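Local coordinates for protein glycoside Hydrolase Family 43_12 (Metagenome, PDB 7JVH) that probably hydrolyses glycosidic bonds in plant cell-wall arabinoxylan or related polysaccharides, as other family 43 glycoside hydrolases do, with a beta-sandwich domain joined to its catalytic beta-propeller, at residues Q465-Y471 / V547-A553; P112-G116 / E427-I431. All coordinates share one frame; numbering follows the deposited sequence.

Contact 1. Residues Q465-Y471 / V547-A553; sequences QNEACNY and VLSTNFA
A beta hairpin with a classic bulge, at the end of two inner strands of the six-stranded sheet in the C-terminal concanavalin A-like beta-sandwich, meets the segment that leads into and forms the short helix 550-553. Gln465 and Tyr471 face the residues before the helix, while Cys469 reaches Ala553. Strand 458-464 returns as 469-477 by a type I turn from Asn466 to Cys469; at the bulge the backbone N atoms of Gln465 and Asn466 both donate to Cys469 O. Asn466 suits the turn because its OD1 takes the N-H of Ala468, 2.8 Å away, in an Asx turn.

Gln465 carries the polar contact. With CG anti to the backbone N (chi1 172°) and a bend at chi2, its chain brings NE2 above the plane of the Leu548 carbonyl, where it donates to Leu548 O at 2.7 Å in a bent bond, 149° at the hydrogen. The same NE2 also donates to Thr557 O, while a water links OE1 to Thr550 OG1, so both ends of this buried amide are occupied and its rotation is fixed. A leucine in its place would probably leave the Leu548 and Thr557 carbonyls without this donor and the water without its link to the hairpin.

Leu548 splits its branches, CD1 resting 3.8 Å from Tyr471 CD2 and CD2 lying against the Cys469 carbonyl. Val547 CB approaches Tyr471 OH, whose hydrogen bond goes to Asp544 O. Ser549 caps the helix, its OG accepting from Phe552 N at 3.0 Å and also hydrogen-bonded to Ala546 O. Ala553 is small enough for its CB to touch both Asn466 ND2 and Cys469 SG, the latter at 3.6 Å. That sulfur also lies at the edge of the Phe552 ring, 4.3 Å from CE2.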
ATOM      1  N   GLN A 465      -7.676  -1.255  10.990  1.00 54.00           N
ATOM      2  CA  GLN A 465      -6.282  -0.804  10.941  1.00 52.34           C
ATOM      3  C   GLN A 465      -5.373  -2.007  11.226  1.00 52.84           C
ATOM      4  O   GLN A 465      -4.529  -2.376  10.403  1.00 53.13           O
ATOM      5  CB  GLN A 465      -6.059   0.326  11.941  1.00 43.03           C
ATOM      6  CG  GLN A 465      -4.619   0.787  12.163  1.00 42.28           C
ATOM      7  CD  GLN A 465      -3.834   1.034  10.873  1.00 43.46           C
ATOM      8  OE1 GLN A 465      -2.814   0.395  10.677  1.00 49.78           O
ATOM      9  NE2 GLN A 465      -4.302   1.934  10.000  1.00 46.85           N
ATOM     10  N   ASN A 466      -5.572  -2.628  12.389  1.00 52.89           N
ATOM     11  CA  ASN A 466      -4.989  -3.931  12.698  1.00 51.84           C
ATOM     12  C   ASN A 466      -5.931  -4.776  13.570  1.00 51.88           C
ATOM     13  O   ASN A 466      -7.014  -4.320  13.981  1.00 53.12           O
ATOM     14  CB  ASN A 466      -3.567  -3.803  13.301  1.00 41.08           C
ATOM     15  CG  ASN A 466      -3.545  -3.218  14.683  1.00 44.76           C
ATOM     16  OD1 ASN A 466      -4.282  -3.641  15.573  1.00 53.24           O
ATOM     17  ND2 ASN A 466      -2.667  -2.248  14.880  1.00 39.48           N
ATOM     18  N   GLU A 467      -5.512  -6.014  13.837  1.00 45.58           N
ATOM     19  CA  GLU A 467      -6.316  -6.992  14.557  1.00 39.18           C
ATOM     20  C   GLU A 467      -6.863  -6.482  15.910  1.00 40.95           C
ATOM     21  O   GLU A 467      -7.850  -7.001  16.411  1.00 48.80           O
ATOM     22  CB  GLU A 467      -5.536  -8.287  14.776  1.00 42.30           C
ATOM     23  CG  GLU A 467      -4.200  -8.111  15.520  1.00 46.00           C
ATOM     24  CD  GLU A 467      -3.000  -7.817  14.624  1.00 51.45           C
ATOM     25  OE1 GLU A 467      -3.116  -7.817  13.387  1.00 43.99           O
ATOM     26  OE2 GLU A 467      -1.917  -7.637  15.173  1.00 60.62           O
ATOM     27  N   ALA A 468      -6.214  -5.467  16.486  1.00 45.76           N
ATOM     28  CA  ALA A 468      -6.597  -4.881  17.774  1.00 46.05           C
ATOM     29  C   ALA A 468      -6.965  -3.399  17.663  1.00 46.51           C
ATOM     30  O   ALA A 468      -7.079  -2.697  18.666  1.00 41.89           O
ATOM     31  CB  ALA A 468      -5.464  -5.062  18.787  1.00 45.67           C
ATOM     32  N   CYS A 469      -7.150  -2.934  16.423  1.00 52.10           N
ATOM     33  CA  CYS A 469      -7.540  -1.564  16.117  1.00 48.68           C
ATOM     34  C   CYS A 469      -8.542  -1.637  14.986  1.00 54.98           C
ATOM     35  O   CYS A 469      -8.194  -1.468  13.806  1.00 57.09           O
ATOM     36  CB  CYS A 469      -6.306  -0.745  15.735  1.00 57.80           C
ATOM     37  SG  CYS A 469      -5.354  -0.172  17.173  1.00 54.75           S
ATOM     38  N   ASN A 470      -9.799  -1.922  15.354  1.00 55.92           N
ATOM     39  CA  ASN A 470     -10.871  -2.091  14.389  1.00 54.10           C
ATOM     40  C   ASN A 470     -12.253  -1.814  14.955  1.00 54.20           C
ATOM     41  O   ASN A 470     -12.455  -1.858  16.174  1.00 58.07           O
ATOM     42  CB  ASN A 470     -10.819  -3.490  13.772  1.00 48.97           C
ATOM     43  CG  ASN A 470     -10.928  -4.605  14.806  1.00 58.06           C
ATOM     44  OD1 ASN A 470     -12.002  -4.862  15.354  1.00 56.72           O
ATOM     45  ND2 ASN A 470      -9.814  -5.294  15.052  1.00 55.87           N
ATOM     46  N   TYR A 471     -13.185  -1.494  14.047  1.00 51.91           N
ATOM     47  CA  TYR A 471     -14.605  -1.340  14.337  1.00 47.47           C
ATOM     48  C   TYR A 471     -15.376  -2.331  13.481  1.00 51.64           C
ATOM     49  O   TYR A 471     -15.118  -2.454  12.289  1.00 49.68           O
ATOM     50  CB  TYR A 471     -15.071   0.070  14.008  1.00 48.12           C
ATOM     51  CG  TYR A 471     -14.410   1.160  14.815  1.00 44.44           C
ATOM     52  CD1 TYR A 471     -14.310   1.063  16.189  1.00 46.82           C
ATOM     53  CD2 TYR A 471     -13.931   2.310  14.205  1.00 46.31           C
ATOM     54  CE1 TYR A 471     -13.707   2.064  16.940  1.00 48.86           C
ATOM     55  CE2 TYR A 471     -13.330   3.312  14.950  1.00 42.12           C
ATOM     56  CZ  TYR A 471     -13.227   3.175  16.320  1.00 40.40           C
ATOM     57  OH  TYR A 471     -12.658   4.166  17.078  1.00 49.83           O
ATOM     58  N   VAL A 547      -8.189   6.035  16.352  1.00 48.23           N
ATOM     59  CA  VAL A 547      -7.989   4.613  16.634  1.00 54.91           C
ATOM     60  C   VAL A 547      -7.471   3.798  15.425  1.00 51.38           C
ATOM     61  O   VAL A 547      -6.726   2.819  15.611  1.00 53.23           O
ATOM     62  CB  VAL A 547      -9.294   3.959  17.185  1.00 51.86           C
ATOM     63  CG1 VAL A 547      -9.201   2.439  17.202  1.00 52.99           C
ATOM     64  CG2 VAL A 547      -9.606   4.449  18.600  1.00 48.52           C
ATOM     65  N   LEU A 548      -7.863   4.193  14.209  1.00 43.09           N
ATOM     66  CA  LEU A 548      -7.471   3.495  12.976  1.00 37.95           C
ATOM     67  C   LEU A 548      -6.308   4.172  12.233  1.00 42.63           C
ATOM     68  O   LEU A 548      -5.980   3.813  11.092  1.00 40.51           O
ATOM     69  CB  LEU A 548      -8.676   3.333  12.040  1.00 41.57           C
ATOM     70  CG  LEU A 548      -9.905   2.682  12.682  1.00 51.57           C
ATOM     71  CD1 LEU A 548     -11.038   2.505  11.677  1.00 49.32           C
ATOM     72  CD2 LEU A 548      -9.520   1.338  13.298  1.00 41.08           C
ATOM     73  N   SER A 549      -5.671   5.142  12.894  1.00 37.97           N
ATOM     74  CA  SER A 549      -4.506   5.810  12.358  1.00 40.41           C
ATOM     75  C   SER A 549      -3.210   5.046  12.651  1.00 51.59           C
ATOM     76  O   SER A 549      -3.050   4.390  13.704  1.00 53.59           O
ATOM     77  CB  SER A 549      -4.390   7.218  12.938  1.00 42.12           C
ATOM     78  OG  SER A 549      -4.043   7.189  14.319  1.00 51.64           O
ATOM     79  N   THR A 550      -2.281   5.146  11.696  1.00 47.95           N
ATOM     80  CA  THR A 550      -0.882   4.831  11.886  1.00 45.18           C
ATOM     81  C   THR A 550      -0.331   5.495  13.147  1.00 49.93           C
ATOM     82  O   THR A 550       0.398   4.872  13.908  1.00 43.88           O
ATOM     83  CB  THR A 550      -0.094   5.246  10.647  1.00 40.84           C
ATOM     84  OG1 THR A 550      -0.382   4.297   9.600  1.00 44.34           O
ATOM     85  CG2 THR A 550       1.400   5.304  10.923  1.00 49.37           C
ATOM     86  N   ASN A 551      -0.698   6.762  13.353  1.00 42.62           N
ATOM     87  CA  ASN A 551      -0.228   7.557  14.494  1.00 34.66           C
ATOM     88  C   ASN A 551      -0.517   6.891  15.819  1.00 50.55           C
ATOM     89  O   ASN A 551       0.315   6.941  16.710  1.00 62.65           O
ATOM     90  CB  ASN A 551      -0.863   8.950  14.493  1.00 40.85           C
ATOM     91  CG  ASN A 551      -0.654   9.688  13.171  1.00 52.26           C
ATOM     92  OD1 ASN A 551      -1.266   9.351  12.149  1.00 59.45           O
ATOM     93  ND2 ASN A 551       0.224  10.679  13.185  1.00 54.15           N
ATOM     94  N   PHE A 552      -1.705   6.275  15.937  1.00 53.86           N
ATOM     95  CA  PHE A 552      -2.177   5.688  17.180  1.00 35.15           C
ATOM     96  C   PHE A 552      -1.722   4.225  17.369  1.00 49.27           C
ATOM     97  O   PHE A 552      -1.272   3.859  18.444  1.00 45.74           O
ATOM     98  CB  PHE A 552      -3.697   5.820  17.266  1.00 44.60           C
ATOM     99  CG  PHE A 552      -4.296   5.233  18.511  1.00 39.49           C
ATOM    100  CD1 PHE A 552      -4.385   5.976  19.683  1.00 42.48           C
ATOM    101  CD2 PHE A 552      -4.784   3.946  18.510  1.00 50.80           C
ATOM    102  CE1 PHE A 552      -4.927   5.426  20.826  1.00 48.17           C
ATOM    103  CE2 PHE A 552      -5.357   3.396  19.656  1.00 52.08           C
ATOM    104  CZ  PHE A 552      -5.428   4.139  20.811  1.00 42.72           C
ATOM    105  N   ALA A 553      -1.827   3.418  16.308  1.00 50.53           N
ATOM    106  CA  ALA A 553      -1.576   1.992  16.337  1.00 45.96           C
ATOM    107  C   ALA A 553      -0.177   1.585  15.876  1.00 50.80           C
ATOM    108  O   ALA A 553       0.193   0.415  15.949  1.00 50.34           O
ATOM    109  CB  ALA A 553      -2.584   1.309  15.443  1.00 37.19           C
TER
HETATM  110  O   HOH W   1      -0.345   1.304  10.543  1.00 61.61           O

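Contact 2. Residues P112-G116 / E427-I431; sequences PTTCG and EVQPI
Thr113 and Pro430 make the closer-packed part of an interface between two loops, one from the catalytic propeller and one from the beta-sandwich domain. A chi1 of -48° places Thr113 OG1 where it hydrogen-bonds Asp111 and leaves CG2 to meet Pro430 CD at 3.7 Å, the methyl running obliquely to the proline ring. The carbonyl of the same threonine faces the 427-431 loop, and Thr113 O receives a CA-H...O contact from Gln429 CA at 3.3 Å. Proline suits this place, since its rigid ring presents CD and CG as an apolar surface to the Thr113 methyl. Val428, centre of an inverse gamma turn, extends CG1 to 3.5 Å from Thr114 O, with Cys115 O also near.

The solvent side is looser. Exposed Thr114 and the bent Gln429 lie alongside each other, pointing the same way, with Thr114 CG2 3.7 Å from Gln429 NE2. No conventional hydrogen bond crosses between the segments. Firmer fixing comes from Arg401, whose NE donates to Cys115 O and whose side chain also touches Val428. The type I turn 112-115 lies between strands 98-102 and 120-129, facing the loop that joins strands 416-418 and 433-437.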
ATOM      1  N   PRO A 112       1.166 -15.253   4.373  1.00 44.83           N
ATOM      2  CA  PRO A 112       1.215 -14.391   5.549  1.00 45.80           C
ATOM      3  C   PRO A 112       0.305 -14.817   6.714  1.00 56.39           C
ATOM      4  O   PRO A 112      -0.050 -13.974   7.534  1.00 54.14           O
ATOM      5  CB  PRO A 112       0.776 -13.039   4.974  1.00 38.38           C
ATOM      6  CG  PRO A 112      -0.113 -13.376   3.800  1.00 48.70           C
ATOM      7  CD  PRO A 112       0.147 -14.811   3.408  1.00 40.45           C
ATOM      8  N   THR A 113      -0.017 -16.114   6.789  1.00 44.13           N
ATOM      9  CA  THR A 113      -0.848 -16.703   7.849  1.00 47.33           C
ATOM     10  C   THR A 113      -0.686 -16.022   9.209  1.00 49.41           C
ATOM     11  O   THR A 113      -1.659 -15.596   9.785  1.00 49.02           O
ATOM     12  CB  THR A 113      -0.541 -18.202   7.987  1.00 48.54           C
ATOM     13  OG1 THR A 113      -0.543 -18.796   6.693  1.00 48.47           O
ATOM     14  CG2 THR A 113      -1.557 -18.914   8.855  1.00 48.15           C
ATOM     15  N   THR A 114       0.560 -15.928   9.694  1.00 50.70           N
ATOM     16  CA  THR A 114       0.885 -15.368  11.009  1.00 56.62           C
ATOM     17  C   THR A 114       1.793 -14.128  10.954  1.00 57.00           C
ATOM     18  O   THR A 114       2.475 -13.797  11.931  1.00 57.43           O
ATOM     19  CB  THR A 114       1.521 -16.429  11.950  1.00 44.53           C
ATOM     20  OG1 THR A 114       2.806 -16.818  11.459  1.00 50.04           O
ATOM     21  CG2 THR A 114       0.658 -17.649  12.046  1.00 41.41           C
ATOM     22  N   CYS A 115       1.747 -13.420   9.821  1.00 60.95           N
ATOM     23  CA  CYS A 115       2.528 -12.218   9.582  1.00 44.45           C
ATOM     24  C   CYS A 115       2.078 -11.071  10.478  1.00 42.91           C
ATOM     25  O   CYS A 115       0.880 -10.829  10.632  1.00 50.75           O
ATOM     26  CB  CYS A 115       2.357 -11.822   8.124  1.00 52.70           C
ATOM     27  SG  CYS A 115       3.428 -10.495   7.499  1.00 64.71           S
ATOM     28  N   GLY A 116       3.043 -10.358  11.062  1.00 38.05           N
ATOM     29  CA  GLY A 116       2.780  -9.141  11.790  1.00 37.50           C
ATOM     30  C   GLY A 116       2.290  -8.034  10.848  1.00 58.56           C
ATOM     31  O   GLY A 116       2.749  -7.910   9.686  1.00 54.00           O
ATOM     32  N   GLU A 427      -7.188 -11.817  16.018  1.00 44.02           N
ATOM     33  CA  GLU A 427      -6.134 -12.805  15.951  1.00 45.66           C
ATOM     34  C   GLU A 427      -5.168 -12.539  14.827  1.00 56.91           C
ATOM     35  O   GLU A 427      -5.569 -12.074  13.768  1.00 57.00           O
ATOM     36  CB  GLU A 427      -6.726 -14.194  15.769  1.00 45.64           C
ATOM     37  CG  GLU A 427      -7.484 -14.693  16.983  1.00 50.98           C
ATOM     38  CD  GLU A 427      -8.029 -16.084  16.798  1.00 55.29           C
ATOM     39  OE1 GLU A 427      -7.262 -16.999  16.444  1.00 64.66           O
ATOM     40  OE2 GLU A 427      -9.237 -16.259  17.016  1.00 59.43           O
ATOM     41  N   VAL A 428      -3.885 -12.878  15.062  1.00 50.53           N
ATOM     42  CA  VAL A 428      -2.851 -12.832  14.043  1.00 42.37           C
ATOM     43  C   VAL A 428      -2.953 -14.151  13.263  1.00 51.66           C
ATOM     44  O   VAL A 428      -2.142 -15.059  13.394  1.00 50.48           O
ATOM     45  CB  VAL A 428      -1.464 -12.617  14.670  1.00 50.34           C
ATOM     46  CG1 VAL A 428      -0.367 -12.587  13.606  1.00 43.34           C
ATOM     47  CG2 VAL A 428      -1.478 -11.353  15.531  1.00 37.73           C
ATOM     48  N   GLN A 429      -3.987 -14.222  12.421  1.00 60.21           N
ATOM     49  CA  GLN A 429      -4.382 -15.423  11.691  1.00 57.51           C
ATOM     50  C   GLN A 429      -5.122 -14.934  10.454  1.00 56.32           C
ATOM     51  O   GLN A 429      -5.527 -13.778  10.402  1.00 63.28           O
ATOM     52  CB  GLN A 429      -5.351 -16.262  12.548  1.00 52.42           C
ATOM     53  CG  GLN A 429      -4.738 -16.914  13.780  1.00 45.22           C
ATOM     54  CD  GLN A 429      -3.775 -18.013  13.415  1.00 57.41           C
ATOM     55  OE1 GLN A 429      -4.174 -18.959  12.734  1.00 53.78           O
ATOM     56  NE2 GLN A 429      -2.500 -17.919  13.871  1.00 66.18           N
ATOM     57  N   PRO A 430      -5.326 -15.781   9.423  1.00 51.64           N
ATOM     58  CA  PRO A 430      -6.202 -15.405   8.308  1.00 52.60           C
ATOM     59  C   PRO A 430      -7.655 -15.296   8.788  1.00 61.57           C
ATOM     60  O   PRO A 430      -8.099 -16.165   9.519  1.00 61.71           O
ATOM     61  CB  PRO A 430      -6.033 -16.563   7.310  1.00 47.68           C
ATOM     62  CG  PRO A 430      -5.466 -17.692   8.104  1.00 53.13           C
ATOM     63  CD  PRO A 430      -4.716 -17.112   9.272  1.00 43.49           C
ATOM     64  N   ILE A 431      -8.348 -14.222   8.394  1.00 60.70           N
ATOM     65  CA  ILE A 431      -9.763 -14.011   8.724  1.00 55.43           C
ATOM     66  C   ILE A 431     -10.608 -13.911   7.448  1.00 60.51           C
ATOM     67  O   ILE A 431     -10.122 -13.476   6.415  1.00 56.77           O
ATOM     68  CB  ILE A 431      -9.991 -12.775   9.624  1.00 43.49           C
ATOM     69  CG1 ILE A 431      -9.444 -11.499   8.994  1.00 48.07           C
ATOM     70  CG2 ILE A 431      -9.340 -12.988  10.972  1.00 36.01           C
ATOM     71  CD1 ILE A 431      -9.715 -10.253   9.808  1.00 34.60           C
TER

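The two contacts lie with their centres about 16 Å apart and follow one another along the chain: contact 2 closes at residue 431 before contact 1 opens at 465. Contact 2 joins the propeller to the beta-sandwich domain; contact 1 pairs two segments of the sandwich, though its outer side also abuts the catalytic domain, at Val330 and Ile117. The 427-431 loop runs into strand 433-437, an outermost strand of the sheet that also holds 469-477. The two contacts also touch directly, Glu467 OE2 packing 3.8 Å from Val428 CG2. Arg401, salt-bridged to Glu467, joins both. The hairpin turn of contact 1 thus borders the domain junction, consistent with a fixed orientation of the two domains.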